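Local coordinates for protein NADP-dependent glyceraldehyde-3-phosphate dehydrogenase (PDB 3PRL) that probably oxidises glyceraldehyde 3-phosphate to 3-phosphoglycerate without phosphorylation, using NADP+ as the electron acceptor, as a member of the aldehyde dehydrogenase family, at residues D[263-268]-D[405-410]; D[272-277]-D[306-311]; D[279-284]-D[417-422]; D[311-316]-D[370-375]; D[381-386]-D[393-398]. All coordinates share one frame; numbering follows the deposited sequence.

Interaction 1 (D[263-268]-D[405-410])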
# COMPACT_ATOMS: atom_id res chain seq x y z
N LYS D 263 21.24 22.23 12.05
CA LYS D 263 21.71 22.55 13.40
C LYS D 263 20.81 21.78 14.38
O LYS D 263 19.97 22.38 15.07
CB LYS D 263 21.69 24.07 13.63
CG LYS D 263 22.46 24.58 14.85
CD LYS D 263 23.96 24.79 14.59
CE LYS D 263 24.61 25.45 15.82
NZ LYS D 263 26.09 25.71 15.71
N ASP D 264 20.95 20.45 14.39
CA ASP D 264 20.06 19.60 15.21
C ASP D 264 20.19 19.95 16.70
O ASP D 264 21.28 19.98 17.24
CB ASP D 264 20.31 18.08 14.99
CG ASP D 264 20.19 17.64 13.53
OD1 ASP D 264 19.43 18.25 12.73
OD2 ASP D 264 20.87 16.65 13.17
N PRO D 265 19.06 20.27 17.35
CA PRO D 265 19.08 20.50 18.80
C PRO D 265 18.96 19.22 19.60
O PRO D 265 18.33 18.25 19.15
CB PRO D 265 17.85 21.36 19.04
CG PRO D 265 16.90 20.98 17.90
CD PRO D 265 17.79 20.72 16.73
N ALA D 266 19.57 19.22 20.78
CA ALA D 266 19.30 18.21 21.77
C ALA D 266 18.51 18.92 22.84
O ALA D 266 18.95 19.94 23.36
CB ALA D 266 20.59 17.66 22.32
N ILE D 267 17.33 18.40 23.14
CA ILE D 267 16.51 18.96 24.21
C ILE D 267 16.55 18.00 25.39
O ILE D 267 16.23 16.82 25.24
CB ILE D 267 15.07 19.23 23.73
CG1 ILE D 267 15.12 20.14 22.49
CG2 ILE D 267 14.23 19.81 24.86
CD1 ILE D 267 13.77 20.54 21.91
N VAL D 268 16.97 18.52 26.55
CA VAL D 268 17.10 17.74 27.78
C VAL D 268 16.21 18.33 28.88
O VAL D 268 16.48 19.41 29.41
CB VAL D 268 18.58 17.64 28.23
CG1 VAL D 268 18.78 16.45 29.14
CG2 VAL D 268 19.52 17.54 27.03
N SER D 405 10.93 27.07 21.04
CA SER D 405 11.05 28.37 20.39
C SER D 405 12.43 28.64 19.78
O SER D 405 12.55 28.98 18.59
CB SER D 405 10.68 29.47 21.39
OG SER D 405 10.87 30.76 20.83
N LEU D 406 13.46 28.51 20.60
CA LEU D 406 14.84 28.72 20.16
C LEU D 406 15.27 27.69 19.12
O LEU D 406 16.09 27.98 18.24
CB LEU D 406 15.78 28.66 21.36
CG LEU D 406 15.92 29.92 22.23
CD1 LEU D 406 16.65 29.62 23.53
CD2 LEU D 406 16.63 31.01 21.44
N SER D 407 14.70 26.50 19.23
CA SER D 407 14.89 25.44 18.26
C SER D 407 14.34 25.89 16.91
O SER D 407 15.04 25.82 15.90
CB SER D 407 14.17 24.17 18.75
OG SER D 407 13.97 23.24 17.71
N ASN D 408 13.11 26.39 16.91
CA ASN D 408 12.44 26.76 15.67
C ASN D 408 12.95 28.03 15.01
O ASN D 408 12.71 28.24 13.82
CB ASN D 408 10.93 26.83 15.88
CG ASN D 408 10.33 25.47 16.08
OD1 ASN D 408 10.96 24.45 15.77
ND2 ASN D 408 9.12 25.42 16.61
N GLN D 409 13.67 28.85 15.79
CA GLN D 409 14.23 30.10 15.27
C GLN D 409 15.33 29.92 14.24
O GLN D 409 15.52 30.80 13.40
CB GLN D 409 14.72 31.00 16.40
CG GLN D 409 13.72 32.03 16.84
CD GLN D 409 14.02 32.65 18.21
OE1 GLN D 409 13.11 32.88 19.00
NE2 GLN D 409 15.29 32.92 18.48
N SER D 410 16.06 28.80 14.31
CA SER D 410 17.10 28.46 13.33
C SER D 410 16.52 28.37 11.92
O SER D 410 15.38 27.93 11.76
CB SER D 410 17.75 27.12 13.72
OG SER D 410 18.46 26.55 12.63
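Pro265 and Lys263 meet Ser407 and Ser410 in a small, buried van der Waals contact, in which a helix on one face of the catalytic-domain sheet approaches strand 264-268. The nearest pair is Pro265 with Ser407, whose CA atoms lie 6.5 Å apart. Here the proline ring reaches out with CG, which comes to 3.7 Å from Ser407 OG. That hydroxyl is swung anti to the backbone N of Ser407 (chi1 162°), which turns it off the helix surface and onto the ring. Side chains alternate along the strand, as in the alpha/beta sandwich of aldehyde dehydrogenases: Pro265 and Ile267 face helix 400-409, while Ala266 and Val268 serve helix 274-286 on the other side. Helix 400-409 belongs to a beta-alpha-beta crossover that joins strand 391-397 to the parallel strand 415-419 and passes over the strands between them. Just past the helix end, Lys263 offers its CB to Ser410 OG at 4.2 Å. Its chain then bends at chi2 (84°) and leaves the contact, carrying NZ to the carbonyl oxygens of Val382 and Glu385. Ser410 OG is likewise engaged, by Tyr412 N. Arg298 bridges the two sides: its NH2 is hydrogen-bonded to Lys263 O and weakly to Ser407 O.

Interaction 2 (D[272-277]-D[306-311])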
# COMPACT_ATOMS: atom_id res chain seq x y z
N ALA D 272 15.15 13.38 32.86
CA ALA D 272 15.92 12.66 31.85
C ALA D 272 17.03 11.83 32.47
O ALA D 272 17.64 12.22 33.47
CB ALA D 272 16.50 13.63 30.84
N ASP D 273 17.27 10.66 31.88
CA ASP D 273 18.44 9.87 32.23
C ASP D 273 19.63 10.59 31.62
O ASP D 273 19.87 10.53 30.41
CB ASP D 273 18.33 8.43 31.70
CG ASP D 273 19.61 7.62 31.90
OD1 ASP D 273 20.69 8.22 32.09
OD2 ASP D 273 19.55 6.37 31.86
N LEU D 274 20.37 11.29 32.47
CA LEU D 274 21.44 12.18 32.03
C LEU D 274 22.72 11.43 31.63
O LEU D 274 23.59 12.02 31.00
CB LEU D 274 21.74 13.24 33.09
CG LEU D 274 20.55 14.07 33.60
CD1 LEU D 274 20.85 14.65 34.98
CD2 LEU D 274 20.15 15.17 32.63
N LYS D 275 22.83 10.16 32.01
CA LYS D 275 23.95 9.33 31.59
C LYS D 275 23.81 8.97 30.11
O LYS D 275 24.71 9.24 29.31
CB LYS D 275 24.08 8.07 32.45
CG LYS D 275 24.80 8.28 33.78
CD LYS D 275 26.24 8.75 33.57
CE LYS D 275 26.92 9.08 34.90
NZ LYS D 275 28.29 9.64 34.70
N LEU D 276 22.66 8.38 29.76
CA LEU D 276 22.29 8.05 28.38
C LEU D 276 22.24 9.28 27.46
O LEU D 276 22.74 9.26 26.33
CB LEU D 276 20.95 7.29 28.36
CG LEU D 276 20.32 6.81 27.04
CD1 LEU D 276 21.29 5.97 26.20
CD2 LEU D 276 19.03 6.02 27.33
N THR D 277 21.63 10.36 27.95
CA THR D 277 21.60 11.62 27.21
C THR D 277 23.02 12.11 26.92
O THR D 277 23.36 12.36 25.76
CB THR D 277 20.82 12.71 27.96
OG1 THR D 277 19.50 12.24 28.27
CG2 THR D 277 20.73 13.98 27.11
N ALA D 306 20.93 21.15 34.46
CA ALA D 306 22.01 21.61 33.58
C ALA D 306 23.40 21.22 34.05
O ALA D 306 24.18 20.65 33.29
CB ALA D 306 21.92 23.13 33.34
N ASP D 307 23.70 21.54 35.31
CA ASP D 307 25.01 21.29 35.91
C ASP D 307 25.41 19.83 35.76
O ASP D 307 26.52 19.53 35.31
CB ASP D 307 25.01 21.67 37.40
CG ASP D 307 25.08 23.17 37.63
OD1 ASP D 307 25.14 23.94 36.64
OD2 ASP D 307 25.07 23.59 38.80
N GLN D 308 24.51 18.93 36.12
CA GLN D 308 24.83 17.50 36.13
C GLN D 308 25.09 16.93 34.74
O GLN D 308 26.02 16.16 34.57
CB GLN D 308 23.76 16.70 36.89
CG GLN D 308 24.16 15.25 37.18
CD GLN D 308 25.56 15.12 37.78
OE1 GLN D 308 25.76 15.30 38.99
NE2 GLN D 308 26.54 14.79 36.94
N LEU D 309 24.27 17.30 33.75
CA LEU D 309 24.45 16.82 32.37
C LEU D 309 25.76 17.32 31.77
O LEU D 309 26.53 16.54 31.21
CB LEU D 309 23.27 17.24 31.49
CG LEU D 309 23.40 16.92 29.99
CD1 LEU D 309 23.17 15.44 29.72
CD2 LEU D 309 22.47 17.80 29.15
N VAL D 310 26.01 18.62 31.92
CA VAL D 310 27.21 19.26 31.38
C VAL D 310 28.49 18.77 32.08
O VAL D 310 29.58 18.80 31.50
CB VAL D 310 27.07 20.81 31.36
CG1 VAL D 310 27.36 21.42 32.71
CG2 VAL D 310 27.95 21.41 30.29
N ALA D 311 28.33 18.29 33.32
CA ALA D 311 29.38 17.57 34.02
C ALA D 311 29.66 16.22 33.35
O ALA D 311 30.82 15.88 33.08
CB ALA D 311 29.03 17.39 35.52
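Leu309 meets Leu274 and Thr277 where the first turn of helix 274-286 leans on helix 303-317, and its side chain touches at successive levels. CB takes the methyl CD2 of Leu274 at 3.9 Å. Beyond it, chi1 (174°) carries CG out, anti to the backbone N, and chi2 (76°) then turns CD1 to the other helix. That methyl lies 3.7 Å from Leu274 O and 3.9 Å from Thr277 CG2, the threonine side chain crossing it at about a right angle. The second branch, CD2, turns to Val268 of the sheet that both helices cover. Leu274 forks in its turn, its CD1 resting on CB and CG of Gln308, the latter at 4.0 Å, toward the exposed side. The start of the helix is fixed by Asp273 at the N-cap: OD1 receives Leu276 N at 3.1 Å, from above the carboxylate plane, and Lys275 N weakly. Asp273 O accepts twice from Thr277, from its N and, at 2.8 Å, from OG1. Replacing Thr277 by an alanine would probably leave Asp273 O with the backbone donor alone and open a gap beside Leu309 CD1. The strong polar bonds stay within 272-277, while methyls and methylenes make the contact between the segments; Asn312 ND2 of helix 303-317 adds a weak bond to Leu274 O.

Interaction 3 (D[279-284]-D[417-422]); sequences SQIVSG and SIFTKD
Gln280 and Ile281, on helix 274-286, face Phe419, the last residue of strand 415-419, across a wide backbone gap: the nearest CA atoms, those of Ile281 and Ser417, are 9.0 Å apart. The helix is regular here, with Gly284 N bonded to Gln280 O, and the strand is extended up to Phe419 before it gives way to a loop. The distance is spanned by side chains, chiefly Phe419. In it CG stands anti to its own carbonyl carbon (chi1 -68°), and the far end of the ring, CE1, CZ and CE2, arrives at the helix. Ile281 touches there with its terminal methyl, CD1 lying 3.7 Å from Phe419 CE2. Next to it Gln280 contributes its CB, 3.9 Å from Phe419 CZ. The arrangement is that of an alpha/beta sheet whose covering helix comes from a beta-alpha-beta unit: helix 274-286 connects the parallel strands 264-268 and 296-302, and the phenylalanine lets the next strand over, 415-419, share the same cover. Trimming Phe419 to an alanine would probably open a gap between helix and strand, leaving Ile281 CD1 and Gln280 CB without the ring they rest on. Gln280 uses only the root of its side chain for this packing. A bend at chi2 (-66°) carries the amide away from the ring, and OE1 accepts from Lys443 N. Ser417, two residues before the phenylalanine, points its hydroxyl to Ala442 O, and Ser283 OG bonds Lys443 NZ, so the loop after strand 437-440 is held from both segments.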
# COMPACT_ATOMS: atom_id res chain seq x y z
N SER D 279 25.78 10.55 26.81
CA SER D 279 26.42 9.63 25.89
C SER D 279 25.89 9.76 24.45
O SER D 279 26.68 9.82 23.52
CB SER D 279 26.31 8.19 26.39
OG SER D 279 27.10 7.34 25.60
N GLN D 280 24.57 9.83 24.29
CA GLN D 280 23.98 10.04 22.95
C GLN D 280 24.46 11.38 22.37
O GLN D 280 24.87 11.46 21.20
CB GLN D 280 22.44 9.97 22.99
CG GLN D 280 21.84 8.55 23.19
CD GLN D 280 22.09 7.60 22.01
OE1 GLN D 280 21.46 7.70 20.96
NE2 GLN D 280 23.01 6.66 22.19
N ILE D 281 24.41 12.43 23.19
CA ILE D 281 24.86 13.77 22.78
C ILE D 281 26.29 13.78 22.23
O ILE D 281 26.50 14.23 21.10
CB ILE D 281 24.65 14.83 23.90
CG1 ILE D 281 23.16 15.13 24.07
CG2 ILE D 281 25.36 16.14 23.59
CD1 ILE D 281 22.40 15.14 22.78
N VAL D 282 27.25 13.28 23.01
CA VAL D 282 28.65 13.26 22.58
C VAL D 282 28.90 12.37 21.36
O VAL D 282 29.54 12.81 20.40
CB VAL D 282 29.60 12.91 23.75
CG1 VAL D 282 31.02 12.68 23.24
CG2 VAL D 282 29.57 14.01 24.80
N SER D 283 28.42 11.13 21.39
CA SER D 283 28.52 10.23 20.23
C SER D 283 28.07 10.88 18.91
O SER D 283 28.74 10.73 17.88
CB SER D 283 27.72 8.95 20.48
OG SER D 283 27.61 8.17 19.30
N GLY D 284 26.95 11.59 18.95
CA GLY D 284 26.37 12.21 17.76
C GLY D 284 26.98 13.54 17.35
O GLY D 284 27.15 13.80 16.16
N SER D 417 16.57 15.86 18.76
CA SER D 417 16.41 14.91 19.86
C SER D 417 15.63 15.53 21.05
O SER D 417 15.88 16.68 21.40
CB SER D 417 17.78 14.45 20.36
OG SER D 417 18.59 13.93 19.33
N ILE D 418 14.71 14.76 21.64
CA ILE D 418 14.11 15.11 22.94
C ILE D 418 14.50 14.05 23.98
O ILE D 418 14.39 12.84 23.71
CB ILE D 418 12.54 15.23 22.91
CG1 ILE D 418 12.01 15.81 21.59
CG2 ILE D 418 12.01 16.02 24.14
CD1 ILE D 418 12.47 17.22 21.28
N PHE D 419 14.95 14.50 25.15
CA PHE D 419 15.35 13.62 26.23
C PHE D 419 14.49 13.80 27.50
O PHE D 419 14.39 14.90 28.06
CB PHE D 419 16.83 13.82 26.54
CG PHE D 419 17.75 13.35 25.43
CD1 PHE D 419 18.18 12.03 25.39
CD2 PHE D 419 18.20 14.24 24.45
CE1 PHE D 419 19.05 11.59 24.37
CE2 PHE D 419 19.05 13.82 23.43
CZ PHE D 419 19.47 12.48 23.39
N THR D 420 13.85 12.70 27.91
CA THR D 420 12.75 12.72 28.89
C THR D 420 12.40 11.28 29.23
O THR D 420 12.61 10.38 28.41
CB THR D 420 11.46 13.31 28.28
OG1 THR D 420 11.77 14.18 27.19
CG2 THR D 420 10.65 14.06 29.32
N LYS D 421 11.84 11.06 30.41
CA LYS D 421 11.22 9.78 30.71
C LYS D 421 9.74 9.84 30.36
O LYS D 421 9.07 8.82 30.26
CB LYS D 421 11.38 9.39 32.18
CG LYS D 421 12.81 9.50 32.72
CD LYS D 421 13.72 8.38 32.27
CE LYS D 421 14.79 8.14 33.32
NZ LYS D 421 15.36 6.77 33.23
N ASP D 422 9.24 11.07 30.17
CA ASP D 422 7.84 11.30 29.84
C ASP D 422 7.60 11.21 28.33
O ASP D 422 7.57 12.24 27.64
CB ASP D 422 7.40 12.67 30.37
CG ASP D 422 5.90 12.86 30.35
OD1 ASP D 422 5.21 12.20 29.54
OD2 ASP D 422 5.41 13.67 31.16

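Interaction 4 (D[311-316]-D[370-375]); sequences ANIKEL and PTLLDD
Leu372 and Ile313 are brought together by branches that each stand anti to their own backbone N. In the leucine the branch is CG (chi1 -162°), which raises both methyls off strand 367-374 toward the helix. In the isoleucine it is the methyl CG2, and this methyl is directed at the strand, while CG1 takes the place beside N. The result is one methyl set against a fork: Ile313 CG2 is 3.8 Å from Leu372 CD2 and 3.9 Å from Leu372 CD1, with the two side chains crossing at about a right angle. CD2 of the leucine also slides along the helix backbone, reaching Lys314 CA at 4.0 Å. The lysine therefore contributes its base, CB standing 4.4 Å from Leu372 CD2, and its chain goes off past the strand to put NZ in a salt bridge with Glu318 and a hydrogen bond to Leu358 O. The touching surface is thus made of carbon on both sides, and the one charged group near it finds its partners beyond the two segments. The contact is packing at the outer part of the catalytic-domain sheet, away from the NADP-binding residues. Leu372 sits between Leu358 of the antiparallel strand 356-359 and Ile394 of the parallel strand 391-397, and helix 303-317 lies over it, its Ile313 leaning in turn on Ala278 and Val282 of the neighbouring helix 274-286.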
# COMPACT_ATOMS: atom_id res chain seq x y z
N ALA D 311 28.33 18.29 33.32
CA ALA D 311 29.38 17.57 34.02
C ALA D 311 29.66 16.22 33.35
O ALA D 311 30.82 15.88 33.08
CB ALA D 311 29.03 17.39 35.52
N ASN D 312 28.61 15.46 33.07
CA ASN D 312 28.75 14.16 32.39
C ASN D 312 29.38 14.36 31.01
O ASN D 312 30.40 13.74 30.69
CB ASN D 312 27.41 13.44 32.25
CG ASN D 312 26.63 13.36 33.56
OD1 ASN D 312 27.20 13.34 34.66
ND2 ASN D 312 25.31 13.32 33.44
N ILE D 313 28.77 15.24 30.21
CA ILE D 313 29.30 15.61 28.89
C ILE D 313 30.79 15.97 28.91
O ILE D 313 31.56 15.45 28.09
CB ILE D 313 28.48 16.74 28.24
CG1 ILE D 313 27.03 16.28 28.00
CG2 ILE D 313 29.14 17.20 26.93
CD1 ILE D 313 26.04 17.41 27.83
N LYS D 314 31.21 16.84 29.83
CA LYS D 314 32.63 17.17 29.98
C LYS D 314 33.49 15.91 30.09
O LYS D 314 34.53 15.81 29.42
CB LYS D 314 32.87 18.08 31.20
CG LYS D 314 34.34 18.47 31.44
CD LYS D 314 34.46 19.67 32.38
CE LYS D 314 35.79 19.69 33.14
NZ LYS D 314 36.97 20.02 32.28
N GLU D 315 33.05 14.95 30.90
CA GLU D 315 33.82 13.73 31.16
C GLU D 315 34.07 12.91 29.90
O GLU D 315 35.22 12.56 29.60
CB GLU D 315 33.15 12.86 32.24
CG GLU D 315 33.97 11.64 32.68
CD GLU D 315 33.10 10.43 33.02
OE1 GLU D 315 33.39 9.75 34.03
OE2 GLU D 315 32.12 10.16 32.27
N LEU D 316 32.99 12.63 29.16
CA LEU D 316 33.09 11.82 27.95
C LEU D 316 33.94 12.52 26.89
O LEU D 316 34.69 11.86 26.18
CB LEU D 316 31.69 11.46 27.40
CG LEU D 316 30.69 10.76 28.33
CD1 LEU D 316 29.27 10.91 27.79
CD2 LEU D 316 31.01 9.28 28.56
N PRO D 370 38.28 18.55 20.60
CA PRO D 370 36.85 18.73 20.73
C PRO D 370 36.62 19.90 21.69
O PRO D 370 37.27 20.00 22.73
CB PRO D 370 36.37 17.41 21.33
CG PRO D 370 37.59 16.79 21.95
CD PRO D 370 38.74 17.26 21.14
N THR D 371 35.73 20.81 21.30
CA THR D 371 35.55 22.04 22.03
C THR D 371 34.16 22.08 22.65
O THR D 371 33.15 21.96 21.95
CB THR D 371 35.84 23.28 21.14
OG1 THR D 371 37.13 23.14 20.53
CG2 THR D 371 35.85 24.54 21.97
N LEU D 372 34.13 22.23 23.98
CA LEU D 372 32.88 22.36 24.72
C LEU D 372 32.72 23.76 25.29
O LEU D 372 33.58 24.26 26.02
CB LEU D 372 32.78 21.31 25.83
CG LEU D 372 31.38 21.04 26.40
CD1 LEU D 372 30.45 20.46 25.33
CD2 LEU D 372 31.46 20.11 27.58
N LEU D 373 31.59 24.38 24.94
CA LEU D 373 31.25 25.71 25.44
C LEU D 373 29.96 25.66 26.23
O LEU D 373 29.03 24.95 25.87
CB LEU D 373 31.10 26.69 24.27
CG LEU D 373 32.22 26.77 23.23
CD1 LEU D 373 31.69 27.38 21.95
CD2 LEU D 373 33.43 27.56 23.77
N ASP D 374 29.91 26.43 27.31
CA ASP D 374 28.73 26.49 28.17
C ASP D 374 28.18 27.91 28.18
O ASP D 374 28.82 28.83 27.68
CB ASP D 374 29.04 26.00 29.59
CG ASP D 374 27.79 25.53 30.36
OD1 ASP D 374 26.65 25.69 29.85
OD2 ASP D 374 27.96 25.01 31.48
N ASP D 375 26.97 28.06 28.72
CA ASP D 375 26.29 29.35 28.88
C ASP D 375 26.15 30.12 27.57
O ASP D 375 26.17 31.36 27.54
CB ASP D 375 27.00 30.19 29.95
CG ASP D 375 26.88 29.58 31.34
OD1 ASP D 375 25.85 29.83 32.01
OD2 ASP D 375 27.81 28.86 31.77

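Interaction 5 (D[381-386]-D[393-398]); sequences RVAWEE and PIIRVK
Pro393 and Ile395, alternate residues of strand 391-397, pack against Val382 and Ala383 of a short 3-10 turn in the connection from strand 367-374. The close part is at the proline: its CG lies 3.6 Å from Val382 O, an oxygen that also accepts a hydrogen bond from Lys263 NZ. Side chain to side chain the fit is easier, with Val382 CG1 at 4.3 Å from Pro393 CB. One step along, Ala383 CB touches the end of Ile395, whose CD1 stands 4.1 Å away. In Ile395 CG1 is anti to the carbonyl carbon (chi1 -64°), and the nearly straight continuation puts that methyl against the turn. Ala383 CB also rests on one face of the Trp384 ring, toward its rim. All four of the touching residues are buried. The other side of the turn is polar and partly exposed, and does not touch the strand. Arg381 and Glu385 join there in a side-on salt bridge: NE gives to Glu385 OE2 at 2.9 Å, and NH2 to Glu385 OE1 at 2.8 Å in a nearly straight bond (166°) that lies in the guanidinium plane. This pair, together with the bonds from Glu385 N and Trp384 N to Arg381 O, fastens the loop to itself. Strand 391-397 is an inner strand of the catalytic-domain sheet, parallel to both 296-302 and 367-374. The turn lies between it and helix 337-352, where Val382 touches Ala350 and Arg381 touches Phe342 and Leu346, while Ile394 faces Val310 of helix 303-317 across the sheet.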
# COMPACT_ATOMS: atom_id res chain seq x y z
N ARG D 381 27.25 33.46 17.38
CA ARG D 381 27.12 32.84 16.06
C ARG D 381 26.99 31.32 16.16
O ARG D 381 26.25 30.71 15.38
CB ARG D 381 28.32 33.19 15.17
CG ARG D 381 28.43 34.67 14.79
CD ARG D 381 29.71 34.92 14.02
NE ARG D 381 29.85 34.00 12.89
CZ ARG D 381 30.97 33.81 12.20
NH1 ARG D 381 32.07 34.49 12.52
NH2 ARG D 381 30.99 32.95 11.18
N VAL D 382 27.70 30.73 17.12
CA VAL D 382 27.82 29.27 17.28
C VAL D 382 26.51 28.64 17.74
O VAL D 382 26.37 27.41 17.73
CB VAL D 382 29.02 28.88 18.23
CG1 VAL D 382 28.65 29.09 19.73
CG2 VAL D 382 29.52 27.45 17.97
N ALA D 383 25.55 29.47 18.14
CA ALA D 383 24.23 28.98 18.54
C ALA D 383 23.35 28.72 17.33
O ALA D 383 22.26 28.14 17.44
CB ALA D 383 23.56 29.98 19.51
N TRP D 384 23.83 29.15 16.16
CA TRP D 384 23.01 29.23 14.96
C TRP D 384 23.73 28.60 13.77
O TRP D 384 23.17 27.71 13.11
CB TRP D 384 22.63 30.70 14.66
CG TRP D 384 21.89 31.39 15.78
CD1 TRP D 384 22.32 32.46 16.52
CD2 TRP D 384 20.59 31.05 16.30
NE1 TRP D 384 21.38 32.81 17.45
CE2 TRP D 384 20.30 31.96 17.34
CE3 TRP D 384 19.64 30.06 15.97
CZ2 TRP D 384 19.11 31.91 18.07
CZ3 TRP D 384 18.44 30.03 16.69
CH2 TRP D 384 18.19 30.95 17.73
N GLU D 385 24.95 29.07 13.51
CA GLU D 385 25.73 28.65 12.34
C GLU D 385 26.35 27.25 12.48
O GLU D 385 27.16 27.00 13.37
CB GLU D 385 26.83 29.66 12.01
CG GLU D 385 26.38 31.13 11.89
CD GLU D 385 27.49 32.07 11.44
OE1 GLU D 385 28.53 31.61 10.91
OE2 GLU D 385 27.32 33.30 11.61
N GLU D 386 25.98 26.37 11.55
CA GLU D 386 26.56 25.04 11.47
C GLU D 386 28.08 25.17 11.24
O GLU D 386 28.50 25.69 10.22
CB GLU D 386 25.89 24.24 10.35
CG GLU D 386 26.53 22.90 10.05
CD GLU D 386 25.91 22.19 8.85
OE1 GLU D 386 25.85 22.79 7.75
OE2 GLU D 386 25.49 21.02 9.00
N PRO D 393 27.88 23.65 21.59
CA PRO D 393 27.40 24.61 22.59
C PRO D 393 26.34 24.01 23.50
O PRO D 393 25.57 23.16 23.08
CB PRO D 393 26.81 25.73 21.74
CG PRO D 393 26.38 25.06 20.47
CD PRO D 393 27.33 23.92 20.25
N ILE D 394 26.32 24.46 24.75
CA ILE D 394 25.24 24.14 25.65
C ILE D 394 24.44 25.42 25.92
O ILE D 394 25.02 26.49 26.18
CB ILE D 394 25.73 23.48 26.98
CG1 ILE D 394 26.88 22.47 26.73
CG2 ILE D 394 24.57 22.85 27.75
CD1 ILE D 394 26.55 21.28 25.84
N ILE D 395 23.12 25.33 25.79
CA ILE D 395 22.27 26.48 26.00
C ILE D 395 21.35 26.19 27.18
O ILE D 395 20.53 25.28 27.14
CB ILE D 395 21.49 26.89 24.71
CG1 ILE D 395 22.48 27.34 23.62
CG2 ILE D 395 20.49 27.99 25.00
CD1 ILE D 395 21.89 27.43 22.22
N ARG D 396 21.55 26.94 28.26
CA ARG D 396 20.79 26.72 29.48
C ARG D 396 19.39 27.32 29.28
O ARG D 396 19.24 28.51 29.00
CB ARG D 396 21.50 27.31 30.71
CG ARG D 396 23.02 27.40 30.59
CD ARG D 396 23.72 27.14 31.92
NE ARG D 396 24.23 25.77 32.02
CZ ARG D 396 24.67 25.19 33.14
NH1 ARG D 396 24.65 25.84 34.29
NH2 ARG D 396 25.10 23.94 33.10
N VAL D 397 18.39 26.46 29.40
CA VAL D 397 17.01 26.85 29.11
C VAL D 397 16.12 26.66 30.35
O VAL D 397 16.51 25.96 31.29
CB VAL D 397 16.49 26.06 27.87
CG1 VAL D 397 15.03 26.29 27.63
CG2 VAL D 397 17.28 26.45 26.63
N LYS D 398 14.95 27.29 30.36
CA LYS D 398 14.01 27.18 31.48
C LYS D 398 13.05 26.00 31.33
O LYS D 398 12.77 25.30 32.30
CB LYS D 398 13.22 28.48 31.67
CG LYS D 398 12.94 28.84 33.14
CD LYS D 398 11.57 29.53 33.34
CE LYS D 398 11.34 30.73 32.41
NZ LYS D 398 9.92 31.19 32.38

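Chain order begins at strand 264-268, which opens interaction 1, followed along helix 274-286 by the first segments of interactions 2 and 3. Interaction 2 closes first, at 306-311. Interaction 4 then starts at the shared Ala311 and closes at 370-375, and interaction 5 closes a short loop between 381-386 and 393-398. These three follow in series and lie within the long loop that interaction 1 closes at 405-410. Interaction 3, closing last at 417-422, encloses 4 and 5 but crosses both 1 and 2. Together they join both helical layers to one sheet, where Ile267 pairs with Ser417 and Phe419, and Leu373 with Ile394; Asp307 and Arg396 link interactions 2 and 5.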